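Local atomic coordinates of esterase (Capnocytophaga ochracea, PDB entry 4W9R), a protein that is of unknown function but belongs to a putative esterase family of the alpha/beta-hydrolase clan, and so may act on ester bonds. Residues Glu8-Gln19 with Phe95-Tyr106; Asp78-Pro88 with Glu124-Tyr132. One frame throughout, in Å; residues are numbered along the deposited sequence.

In the fold
From the N terminus, the chain first makes the hairpin of strands 5-12 and 17-24 at one border of an eight-stranded sheet, then passes strands 35-40 and 67-71 before helix 76-79 and helix 91-110. Contact 1 closes this long loop by setting helix 91-110 on the hairpin. Contact 2 begins inside it, at helix 76-79 and the loop that follows, and ends beyond it, on helix 123-128, so the two closures cross. Their centres are about 17 Å apart. A salt bridge from Arg-17 to Asp-78 joins the first segments, and Tyr-132 stacks on Phe-96, so the hairpin at the sheet border, helix 91-110 and the segment 124-132 after the central strand 116-122 are joined.

Contact 1: residues Glu8-Gln19 with Phe95-Tyr106; sequences ETFSSGRLNRKQ and FFEFVSAELVPY
Glu-8 and Tyr-106 approach from opposite directions: the tyrosine OH donates to Glu-8 OE2 at 2.9 Å, on the syn side but 28° out of the carboxylate plane, with OE2 at the edge of the tyrosine ring. Phe-10 has CG anti to its backbone N (chi1 -179°), which swings the ring over the helix. There its edge points at the face of Tyr-106, CE2 lying 3.5 Å from Tyr-106 CG in an edge-to-face pair with planes 65° apart. Phe-10 CD1 meets Phe-98 CE1, the two rings oblique to each other, and with Tyr-106 they make an aromatic cluster. Ser-12 OG donates to Glu-102 OE1, though the modelled separation is very short and its exact length doubtful, and accepts from Leu-15 N at 3.1 Å, an ST motif. The second oxygen of that carboxylate, Glu-102 OE2, takes the backbone N of Arg-14 at 3.1 Å through its syn lone pair. Held at both oxygens, the carboxylate is probably limited in its rotation. Extended from CG to NE across the helix surface, Arg-14 forms a salt bridge from NE to Glu-97 OE1 (3.2 Å); NH2 makes a weak, long one with Glu-102 OE2, and Ala-101 CB lies over one face of the guanidinium. Leu-15 drops CD1 onto the face of Phe-98, 3.7 Å from the ring centroid, a CH-pi contact; Leu-103 CB lies over the opposite face. Asn-16 and Arg-17 both face Ser-12 as a G1 beta bulge. Arg-17 grips Gln-19 OE1 side-on with NE and NH2, NH2 also forming a salt bridge with Asp-78, while Gln-19 CG reaches Phe-98 CZ. The sheet's strand order 1-2-4-3-5-6-7-8 is that of the alpha/beta-hydrolase fold; here its first hairpin packs on the helix between strands 67-71 and 116-122.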
loop_
_atom_site.group_PDB
_atom_site.type_symbol
_atom_site.label_atom_id
_atom_site.label_comp_id
_atom_site.label_asym_id
_atom_site.label_seq_id
_atom_site.Cartn_x
_atom_site.Cartn_y
_atom_site.Cartn_z
ATOM N N GLU B 8 12.136 -7.093 -19.685
ATOM C CA GLU B 8 12.405 -7.613 -21.019
ATOM C C GLU B 8 11.516 -6.924 -22.048
ATOM O O GLU B 8 10.518 -6.295 -21.698
ATOM C CB GLU B 8 12.199 -9.129 -21.068
ATOM C CG GLU B 8 10.751 -9.577 -20.950
ATOM C CD GLU B 8 10.606 -11.090 -20.958
ATOM O OE1 GLU B 8 11.563 -11.784 -20.557
ATOM O OE2 GLU B 8 9.535 -11.585 -21.369
ATOM N N THR B 9 11.888 -7.031 -23.317
ATOM C CA THR B 9 11.083 -6.458 -24.387
ATOM C C THR B 9 10.227 -7.529 -25.050
ATOM O O THR B 9 10.689 -8.641 -25.306
ATOM C CB THR B 9 11.953 -5.771 -25.455
ATOM O OG1 THR B 9 12.942 -6.689 -25.934
ATOM C CG2 THR B 9 12.645 -4.550 -24.870
ATOM N N PHE B 10 8.973 -7.187 -25.315
ATOM C CA PHE B 10 8.061 -8.085 -26.008
ATOM C C PHE B 10 7.769 -7.537 -27.395
ATOM O O PHE B 10 7.371 -6.381 -27.540
ATOM C CB PHE B 10 6.764 -8.260 -25.214
ATOM C CG PHE B 10 5.779 -9.200 -25.853
ATOM C CD1 PHE B 10 4.797 -8.725 -26.708
ATOM C CD2 PHE B 10 5.829 -10.560 -25.592
ATOM C CE1 PHE B 10 3.889 -9.587 -27.295
ATOM C CE2 PHE B 10 4.925 -11.426 -26.176
ATOM C CZ PHE B 10 3.953 -10.939 -27.028
ATOM N N SER B 11 7.974 -8.361 -28.416
ATOM C CA SER B 11 7.690 -7.938 -29.779
ATOM C C SER B 11 6.221 -8.175 -30.091
ATOM O O SER B 11 5.743 -9.309 -30.067
ATOM C CB SER B 11 8.579 -8.682 -30.778
ATOM O OG SER B 11 9.942 -8.337 -30.603
ATOM N N SER B 12 5.508 -7.096 -30.389
ATOM C CA SER B 12 4.072 -7.170 -30.606
ATOM C C SER B 12 3.722 -6.919 -32.066
ATOM O O SER B 12 4.170 -5.941 -32.662
ATOM C CB SER B 12 3.345 -6.168 -29.709
ATOM O OG SER B 12 1.951 -6.174 -29.964
ATOM N N GLY B 13 2.922 -7.812 -32.636
ATOM C CA GLY B 13 2.479 -7.663 -34.007
ATOM C C GLY B 13 1.422 -6.585 -34.122
ATOM O O GLY B 13 1.405 -5.812 -35.082
ATOM N N ARG B 14 0.539 -6.530 -33.129
ATOM C CA ARG B 14 -0.547 -5.559 -33.121
ATOM C C ARG B 14 -0.049 -4.146 -32.830
ATOM O O ARG B 14 -0.513 -3.181 -33.438
ATOM C CB ARG B 14 -1.609 -5.963 -32.097
ATOM C CG ARG B 14 -2.508 -7.098 -32.557
ATOM C CD ARG B 14 -3.397 -7.583 -31.428
ATOM N NE ARG B 14 -4.456 -8.471 -31.899
ATOM C CZ ARG B 14 -4.309 -9.779 -32.087
ATOM N NH1 ARG B 14 -5.331 -10.506 -32.516
ATOM N NH2 ARG B 14 -3.140 -10.359 -31.849
ATOM N N LEU B 15 0.891 -4.026 -31.898
ATOM C CA LEU B 15 1.457 -2.726 -31.550
ATOM C C LEU B 15 2.527 -2.290 -32.544
ATOM O O LEU B 15 2.854 -1.106 -32.633
ATOM C CB LEU B 15 2.040 -2.757 -30.138
ATOM C CG LEU B 15 1.020 -2.846 -29.005
ATOM C CD1 LEU B 15 1.719 -2.878 -27.655
ATOM C CD2 LEU B 15 0.055 -1.677 -29.086
ATOM N N ASN B 16 3.066 -3.258 -33.283
ATOM C CA ASN B 16 4.129 -3.008 -34.254
ATOM C C ASN B 16 5.341 -2.317 -33.635
ATOM O O ASN B 16 5.964 -1.458 -34.257
ATOM C CB ASN B 16 3.600 -2.177 -35.423
ATOM C CG ASN B 16 3.740 -2.888 -36.749
ATOM O OD1 ASN B 16 4.667 -3.674 -36.949
ATOM N ND2 ASN B 16 2.817 -2.618 -37.665
ATOM N N ARG B 17 5.663 -2.697 -32.403
ATOM C CA ARG B 17 6.807 -2.137 -31.694
ATOM C C ARG B 17 7.290 -3.090 -30.610
ATOM O O ARG B 17 6.579 -4.021 -30.229
ATOM C CB ARG B 17 6.457 -0.782 -31.078
ATOM C CG ARG B 17 5.474 -0.856 -29.921
ATOM C CD ARG B 17 5.425 0.460 -29.162
ATOM N NE ARG B 17 4.517 0.403 -28.021
ATOM C CZ ARG B 17 3.288 0.909 -28.017
ATOM N NH1 ARG B 17 2.817 1.521 -29.095
ATOM N NH2 ARG B 17 2.531 0.809 -26.933
ATOM N N LYS B 18 8.504 -2.864 -30.120
ATOM C CA LYS B 18 9.001 -3.623 -28.982
ATOM C C LYS B 18 8.507 -2.961 -27.703
ATOM O O LYS B 18 8.835 -1.809 -27.421
ATOM C CB LYS B 18 10.529 -3.695 -28.990
ATOM C CG LYS B 18 11.123 -4.464 -30.160
ATOM C CD LYS B 18 12.640 -4.346 -30.170
ATOM C CE LYS B 18 13.265 -5.203 -31.259
ATOM N NZ LYS B 18 13.057 -6.657 -31.011
ATOM N N GLN B 19 7.720 -3.698 -26.928
ATOM C CA GLN B 19 7.095 -3.139 -25.738
ATOM C C GLN B 19 7.812 -3.585 -24.473
ATOM O O GLN B 19 7.965 -4.781 -24.227
ATOM C CB GLN B 19 5.620 -3.543 -25.671
ATOM C CG GLN B 19 4.910 -3.085 -24.409
ATOM C CD GLN B 19 4.898 -1.577 -24.267
ATOM O OE1 GLN B 19 4.569 -0.855 -25.209
ATOM N NE2 GLN B 19 5.263 -1.092 -23.086
ATOM N N PHE B 95 -3.774 -1.958 -28.521
ATOM C CA PHE B 95 -3.224 -2.194 -27.191
ATOM C C PHE B 95 -4.128 -3.130 -26.400
ATOM O O PHE B 95 -3.653 -4.035 -25.712
ATOM C CB PHE B 95 -3.040 -0.876 -26.435
ATOM C CG PHE B 95 -2.447 -1.044 -25.065
ATOM C CD1 PHE B 95 -1.077 -1.146 -24.897
ATOM C CD2 PHE B 95 -3.261 -1.100 -23.945
ATOM C CE1 PHE B 95 -0.529 -1.300 -23.637
ATOM C CE2 PHE B 95 -2.719 -1.256 -22.683
ATOM C CZ PHE B 95 -1.351 -1.357 -22.530
ATOM N N PHE B 96 -5.433 -2.898 -26.506
ATOM C CA PHE B 96 -6.433 -3.715 -25.829
ATOM C C PHE B 96 -6.267 -5.195 -26.162
ATOM O O PHE B 96 -6.261 -6.041 -25.267
ATOM C CB PHE B 96 -7.838 -3.241 -26.207
ATOM C CG PHE B 96 -8.941 -3.967 -25.495
ATOM C CD1 PHE B 96 -9.232 -3.685 -24.171
ATOM C CD2 PHE B 96 -9.700 -4.918 -26.156
ATOM C CE1 PHE B 96 -10.253 -4.347 -23.517
ATOM C CE2 PHE B 96 -10.721 -5.582 -25.506
ATOM C CZ PHE B 96 -10.997 -5.297 -24.185
ATOM N N GLU B 97 -6.124 -5.497 -27.450
ATOM C CA GLU B 97 -5.979 -6.877 -27.905
ATOM C C GLU B 97 -4.563 -7.409 -27.695
ATOM O O GLU B 97 -4.362 -8.616 -27.566
ATOM C CB GLU B 97 -6.373 -6.998 -29.378
ATOM C CG GLU B 97 -7.830 -6.659 -29.660
ATOM C CD GLU B 97 -8.229 -6.933 -31.099
ATOM O OE1 GLU B 97 -7.568 -7.765 -31.754
ATOM O OE2 GLU B 97 -9.204 -6.313 -31.575
ATOM N N PHE B 98 -3.585 -6.507 -27.665
ATOM C CA PHE B 98 -2.202 -6.888 -27.386
ATOM C C PHE B 98 -2.093 -7.599 -26.041
ATOM O O PHE B 98 -1.379 -8.591 -25.911
ATOM C CB PHE B 98 -1.289 -5.659 -27.410
ATOM C CG PHE B 98 -0.106 -5.762 -26.485
ATOM C CD1 PHE B 98 0.963 -6.588 -26.791
ATOM C CD2 PHE B 98 -0.062 -5.023 -25.312
ATOM C CE1 PHE B 98 2.050 -6.684 -25.941
ATOM C CE2 PHE B 98 1.024 -5.113 -24.458
ATOM C CZ PHE B 98 2.082 -5.944 -24.774
ATOM N N VAL B 99 -2.809 -7.087 -25.046
ATOM C CA VAL B 99 -2.825 -7.701 -23.724
ATOM C C VAL B 99 -3.501 -9.069 -23.769
ATOM O O VAL B 99 -2.953 -10.060 -23.289
ATOM C CB VAL B 99 -3.550 -6.811 -22.697
ATOM C CG1 VAL B 99 -3.570 -7.480 -21.331
ATOM C CG2 VAL B 99 -2.889 -5.442 -22.616
ATOM N N SER B 100 -4.695 -9.112 -24.356
ATOM C CA SER B 100 -5.483 -10.339 -24.434
ATOM C C SER B 100 -4.868 -11.421 -25.314
ATOM O O SER B 100 -4.667 -12.551 -24.873
ATOM C CB SER B 100 -6.889 -10.029 -24.956
ATOM O OG SER B 100 -7.649 -9.317 -24.002
ATOM N N ALA B 101 -4.590 -11.073 -26.567
ATOM C CA ALA B 101 -4.234 -12.069 -27.573
ATOM C C ALA B 101 -2.739 -12.363 -27.678
ATOM O O ALA B 101 -2.344 -13.334 -28.322
ATOM C CB ALA B 101 -4.767 -11.630 -28.931
ATOM N N GLU B 102 -1.908 -11.543 -27.045
ATOM C CA GLU B 102 -0.463 -11.692 -27.195
ATOM C C GLU B 102 0.257 -11.876 -25.863
ATOM O O GLU B 102 0.853 -12.925 -25.614
ATOM C CB GLU B 102 0.123 -10.488 -27.936
ATOM C CG GLU B 102 -0.452 -10.273 -29.325
ATOM C CD GLU B 102 0.192 -9.107 -30.048
ATOM O OE1 GLU B 102 1.068 -8.448 -29.451
ATOM O OE2 GLU B 102 -0.174 -8.850 -31.214
ATOM N N LEU B 103 0.207 -10.847 -25.020
ATOM C CA LEU B 103 0.940 -10.842 -23.757
ATOM C C LEU B 103 0.557 -12.001 -22.841
ATOM O O LEU B 103 1.418 -12.770 -22.415
ATOM C CB LEU B 103 0.721 -9.518 -23.024
ATOM C CG LEU B 103 1.499 -9.359 -21.718
ATOM C CD1 LEU B 103 2.996 -9.479 -21.970
ATOM C CD2 LEU B 103 1.171 -8.034 -21.059
ATOM N N VAL B 104 -0.733 -12.121 -22.543
ATOM C CA VAL B 104 -1.212 -13.168 -21.644
ATOM C C VAL B 104 -0.934 -14.592 -22.161
ATOM O O VAL B 104 -0.444 -15.427 -21.399
ATOM C CB VAL B 104 -2.723 -13.004 -21.352
ATOM C CG1 VAL B 104 -3.268 -14.222 -20.623
ATOM C CG2 VAL B 104 -2.969 -11.740 -20.540
ATOM N N PRO B 105 -1.229 -14.882 -23.447
ATOM C CA PRO B 105 -0.880 -16.232 -23.915
ATOM C C PRO B 105 0.622 -16.502 -23.883
ATOM O O PRO B 105 1.032 -17.646 -23.677
ATOM C CB PRO B 105 -1.402 -16.251 -25.356
ATOM C CG PRO B 105 -2.474 -15.223 -25.381
ATOM C CD PRO B 105 -1.980 -14.137 -24.474
ATOM N N TYR B 106 1.426 -15.462 -24.082
ATOM C CA TYR B 106 2.877 -15.589 -24.001
ATOM C C TYR B 106 3.309 -16.018 -22.606
ATOM O O TYR B 106 4.161 -16.891 -22.449
ATOM C CB TYR B 106 3.555 -14.274 -24.380
ATOM C CG TYR B 106 5.019 -14.198 -24.006
ATOM C CD1 TYR B 106 5.982 -14.866 -24.750
ATOM C CD2 TYR B 106 5.438 -13.447 -22.913
ATOM C CE1 TYR B 106 7.323 -14.795 -24.412
ATOM C CE2 TYR B 106 6.776 -13.369 -22.569
ATOM C CZ TYR B 106 7.712 -14.045 -23.322
ATOM O OH TYR B 106 9.044 -13.968 -22.980
#

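Contact 2: residues Asp78-Pro88 with Glu124-Tyr132; sequences DVTVVEEVGRP and EAGFLANYY
Val-79 and Ala-125 bring the two backbones close, their CA atoms 4.7 Å apart, and the apolar contacts spread from there. Val-79 CG1 packs on Ala-125 CB at 3.7 Å, and CG2 lies against Glu-124 CB. Leu-128 splits its methyls: CD2 lies by Val-79 CA, and CD1 touches both Val-81 CG2 and Pro-88 CG, 3.6 Å from the latter. Val-81 comes from the direction opposite to Tyr-131, setting CG1 near the hydroxyl and CG2 near CE1, while its CB meets the edge of the Phe-127 ring. The proline supplies the CH-pi contact: Pro-88 CD stands over the face of Tyr-131, 3.8 Å from the ring centroid and 22° off the normal.

Polar links are few. Tyr-131 OH donates to Gly-86 O near the plane of its ring; the modelled separation is very short, and its exact length is doubtful at this resolution. Water 1 bridges the backbones, accepting from Val-81 N at 2.7 Å and donating to Glu-124 O at 3.1 Å, an oxygen that also serves Leu-128 N within the helix. Thr-80 lies alongside Glu-124, but its OG1 bonds to Gln-76 O, and Asp-78 forms a salt bridge with Arg-17.

Helix 123-128 follows strand 116-122, the place where alpha/beta hydrolases carry the helix of the nucleophile elbow. The chemistry here is mainly apolar: methyls and rings hold the loop to this helix, and the buried backbone groups Gly-86 O and Val-81 N appear to find their partners in a phenol and a water.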
loop_
_atom_site.group_PDB
_atom_site.type_symbol
_atom_site.label_atom_id
_atom_site.label_comp_id
_atom_site.label_asym_id
_atom_site.label_seq_id
_atom_site.Cartn_x
_atom_site.Cartn_y
_atom_site.Cartn_z
ATOM N N ASP B 78 -2.784 4.708 -26.593
ATOM C CA ASP B 78 -2.938 3.269 -26.411
ATOM C C ASP B 78 -3.994 2.935 -25.362
ATOM O O ASP B 78 -4.782 2.010 -25.540
ATOM C CB ASP B 78 -1.605 2.626 -26.013
ATOM C CG ASP B 78 -0.597 2.611 -27.146
ATOM O OD1 ASP B 78 -1.015 2.669 -28.323
ATOM O OD2 ASP B 78 0.616 2.531 -26.858
ATOM N N VAL B 79 -3.986 3.670 -24.257
ATOM C CA VAL B 79 -4.877 3.373 -23.140
ATOM C C VAL B 79 -6.158 4.205 -23.105
ATOM O O VAL B 79 -6.973 4.047 -22.195
ATOM C CB VAL B 79 -4.147 3.559 -21.798
ATOM C CG1 VAL B 79 -2.985 2.584 -21.693
ATOM C CG2 VAL B 79 -3.664 4.992 -21.654
ATOM N N THR B 80 -6.342 5.090 -24.078
ATOM C CA THR B 80 -7.469 6.019 -24.023
ATOM C C THR B 80 -8.639 5.622 -24.916
ATOM O O THR B 80 -8.488 5.453 -26.126
ATOM C CB THR B 80 -7.040 7.446 -24.404
ATOM O OG1 THR B 80 -6.034 7.903 -23.493
ATOM C CG2 THR B 80 -8.232 8.388 -24.344
ATOM N N VAL B 81 -9.810 5.488 -24.300
ATOM C CA VAL B 81 -11.050 5.258 -25.027
ATOM C C VAL B 81 -11.721 6.594 -25.331
ATOM O O VAL B 81 -12.131 7.310 -24.418
ATOM C CB VAL B 81 -12.016 4.366 -24.227
ATOM C CG1 VAL B 81 -13.324 4.188 -24.980
ATOM C CG2 VAL B 81 -11.374 3.021 -23.929
ATOM N N VAL B 82 -11.833 6.926 -26.614
ATOM C CA VAL B 82 -12.355 8.227 -27.020
ATOM C C VAL B 82 -13.863 8.331 -26.805
ATOM O O VAL B 82 -14.588 7.341 -26.894
ATOM C CB VAL B 82 -12.031 8.528 -28.495
ATOM C CG1 VAL B 82 -10.526 8.595 -28.697
ATOM C CG2 VAL B 82 -12.654 7.482 -29.410
ATOM N N GLU B 83 -14.324 9.545 -26.522
ATOM C CA GLU B 83 -15.723 9.781 -26.190
ATOM C C GLU B 83 -16.631 9.580 -27.400
ATOM O O GLU B 83 -17.795 9.206 -27.257
ATOM C CB GLU B 83 -15.897 11.196 -25.628
ATOM C CG GLU B 83 -16.945 11.315 -24.530
ATOM C CD GLU B 83 -18.361 11.367 -25.064
ATOM O OE1 GLU B 83 -18.545 11.753 -26.238
ATOM O OE2 GLU B 83 -19.293 11.027 -24.306
ATOM N N GLU B 84 -16.089 9.826 -28.589
ATOM C CA GLU B 84 -16.870 9.762 -29.820
ATOM C C GLU B 84 -17.440 8.367 -30.085
ATOM O O GLU B 84 -18.654 8.201 -30.207
ATOM C CB GLU B 84 -16.009 10.209 -31.006
ATOM C CG GLU B 84 -16.751 10.289 -32.328
ATOM C CD GLU B 84 -15.860 10.740 -33.472
ATOM O OE1 GLU B 84 -14.623 10.740 -33.302
ATOM O OE2 GLU B 84 -16.398 11.098 -34.541
ATOM N N VAL B 85 -16.563 7.372 -30.179
ATOM C CA VAL B 85 -16.991 5.997 -30.423
ATOM C C VAL B 85 -17.463 5.284 -29.149
ATOM O O VAL B 85 -18.458 4.560 -29.168
ATOM C CB VAL B 85 -15.869 5.184 -31.087
ATOM C CG1 VAL B 85 -16.326 3.760 -31.347
ATOM C CG2 VAL B 85 -15.457 5.848 -32.388
ATOM N N GLY B 86 -16.745 5.488 -28.048
ATOM C CA GLY B 86 -17.137 4.914 -26.771
ATOM C C GLY B 86 -16.578 3.529 -26.494
ATOM O O GLY B 86 -16.883 2.921 -25.469
ATOM N N ARG B 87 -15.767 3.024 -27.415
ATOM C CA ARG B 87 -15.101 1.738 -27.235
ATOM C C ARG B 87 -13.683 1.843 -27.786
ATOM O O ARG B 87 -13.386 2.773 -28.537
ATOM C CB ARG B 87 -15.884 0.613 -27.924
ATOM C CG ARG B 87 -15.804 0.638 -29.435
ATOM C CD ARG B 87 -16.584 -0.506 -30.058
ATOM N NE ARG B 87 -16.474 -0.485 -31.512
ATOM C CZ ARG B 87 -17.238 0.255 -32.305
ATOM N NH1 ARG B 87 -18.180 1.030 -31.784
ATOM N NH2 ARG B 87 -17.064 0.220 -33.619
ATOM N N PRO B 88 -12.790 0.917 -27.394
ATOM C CA PRO B 88 -11.433 0.962 -27.948
ATOM C C PRO B 88 -11.414 0.844 -29.470
ATOM O O PRO B 88 -12.016 -0.072 -30.029
ATOM C CB PRO B 88 -10.752 -0.253 -27.308
ATOM C CG PRO B 88 -11.515 -0.500 -26.060
ATOM C CD PRO B 88 -12.931 -0.125 -26.362
ATOM N N GLU B 124 -6.719 6.430 -17.472
ATOM C CA GLU B 124 -7.288 6.036 -18.758
ATOM C C GLU B 124 -7.259 4.522 -18.943
ATOM O O GLU B 124 -8.243 3.924 -19.378
ATOM C CB GLU B 124 -6.549 6.718 -19.912
ATOM C CG GLU B 124 -6.786 8.220 -20.021
ATOM C CD GLU B 124 -5.925 9.022 -19.062
ATOM O OE1 GLU B 124 -5.028 8.429 -18.425
ATOM O OE2 GLU B 124 -6.145 10.247 -18.949
ATOM N N ALA B 125 -6.128 3.909 -18.608
ATOM C CA ALA B 125 -5.996 2.459 -18.686
ATOM C C ALA B 125 -6.961 1.775 -17.721
ATOM O O ALA B 125 -7.453 0.679 -17.993
ATOM C CB ALA B 125 -4.565 2.038 -18.397
ATOM N N GLY B 126 -7.227 2.430 -16.595
ATOM C CA GLY B 126 -8.165 1.920 -15.613
ATOM C C GLY B 126 -9.566 1.783 -16.176
ATOM O O GLY B 126 -10.289 0.844 -15.846
ATOM N N PHE B 127 -9.954 2.726 -17.028
ATOM C CA PHE B 127 -11.252 2.667 -17.686
ATOM C C PHE B 127 -11.219 1.690 -18.855
ATOM O O PHE B 127 -12.206 1.012 -19.134
ATOM C CB PHE B 127 -11.683 4.053 -18.168
ATOM C CG PHE B 127 -13.034 4.069 -18.821
ATOM C CD1 PHE B 127 -14.180 3.859 -18.072
ATOM C CD2 PHE B 127 -13.161 4.288 -20.183
ATOM C CE1 PHE B 127 -15.427 3.869 -18.668
ATOM C CE2 PHE B 127 -14.406 4.300 -20.784
ATOM C CZ PHE B 127 -15.541 4.090 -20.025
ATOM N N LEU B 128 -10.078 1.630 -19.534
ATOM C CA LEU B 128 -9.883 0.702 -20.643
ATOM C C LEU B 128 -10.039 -0.745 -20.186
ATOM O O LEU B 128 -10.558 -1.587 -20.919
ATOM C CB LEU B 128 -8.502 0.906 -21.272
ATOM C CG LEU B 128 -8.073 -0.104 -22.339
ATOM C CD1 LEU B 128 -8.958 0.008 -23.566
ATOM C CD2 LEU B 128 -6.611 0.087 -22.710
ATOM N N ALA B 129 -9.599 -1.022 -18.962
ATOM C CA ALA B 129 -9.628 -2.372 -18.415
ATOM C C ALA B 129 -11.054 -2.890 -18.238
ATOM O O ALA B 129 -11.278 -4.100 -18.211
ATOM C CB ALA B 129 -8.884 -2.416 -17.090
ATOM N N ASN B 130 -12.011 -1.976 -18.113
ATOM C CA ASN B 130 -13.412 -2.355 -17.960
ATOM C C ASN B 130 -13.931 -3.151 -19.149
ATOM O O ASN B 130 -14.788 -4.021 -19.002
ATOM C CB ASN B 130 -14.288 -1.115 -17.766
ATOM C CG ASN B 130 -14.027 -0.412 -16.452
ATOM O OD1 ASN B 130 -13.654 -1.039 -15.462
ATOM N ND2 ASN B 130 -14.229 0.901 -16.435
ATOM N N TYR B 131 -13.393 -2.856 -20.328
ATOM C CA TYR B 131 -13.916 -3.409 -21.571
ATOM C C TYR B 131 -13.601 -4.890 -21.761
ATOM O O TYR B 131 -14.089 -5.515 -22.701
ATOM C CB TYR B 131 -13.394 -2.596 -22.756
ATOM C CG TYR B 131 -14.110 -1.274 -22.905
ATOM C CD1 TYR B 131 -13.749 -0.177 -22.137
ATOM C CD2 TYR B 131 -15.163 -1.131 -23.798
ATOM C CE1 TYR B 131 -14.408 1.032 -22.262
ATOM C CE2 TYR B 131 -15.827 0.072 -23.932
ATOM C CZ TYR B 131 -15.448 1.150 -23.162
ATOM O OH TYR B 131 -16.110 2.348 -23.293
ATOM N N TYR B 132 -12.793 -5.453 -20.869
ATOM C CA TYR B 132 -12.535 -6.888 -20.897
ATOM C C TYR B 132 -13.767 -7.674 -20.439
ATOM O O TYR B 132 -13.862 -8.880 -20.665
ATOM C CB TYR B 132 -11.318 -7.233 -20.038
ATOM C CG TYR B 132 -10.021 -6.747 -20.642
ATOM C CD1 TYR B 132 -9.505 -7.341 -21.784
ATOM C CD2 TYR B 132 -9.319 -5.690 -20.079
ATOM C CE1 TYR B 132 -8.325 -6.901 -22.348
ATOM C CE2 TYR B 132 -8.133 -5.243 -20.637
ATOM C CZ TYR B 132 -7.643 -5.854 -21.773
ATOM O OH TYR B 132 -6.468 -5.420 -22.342
HETATM O O HOH W 1 -9.944 5.293 -21.615
#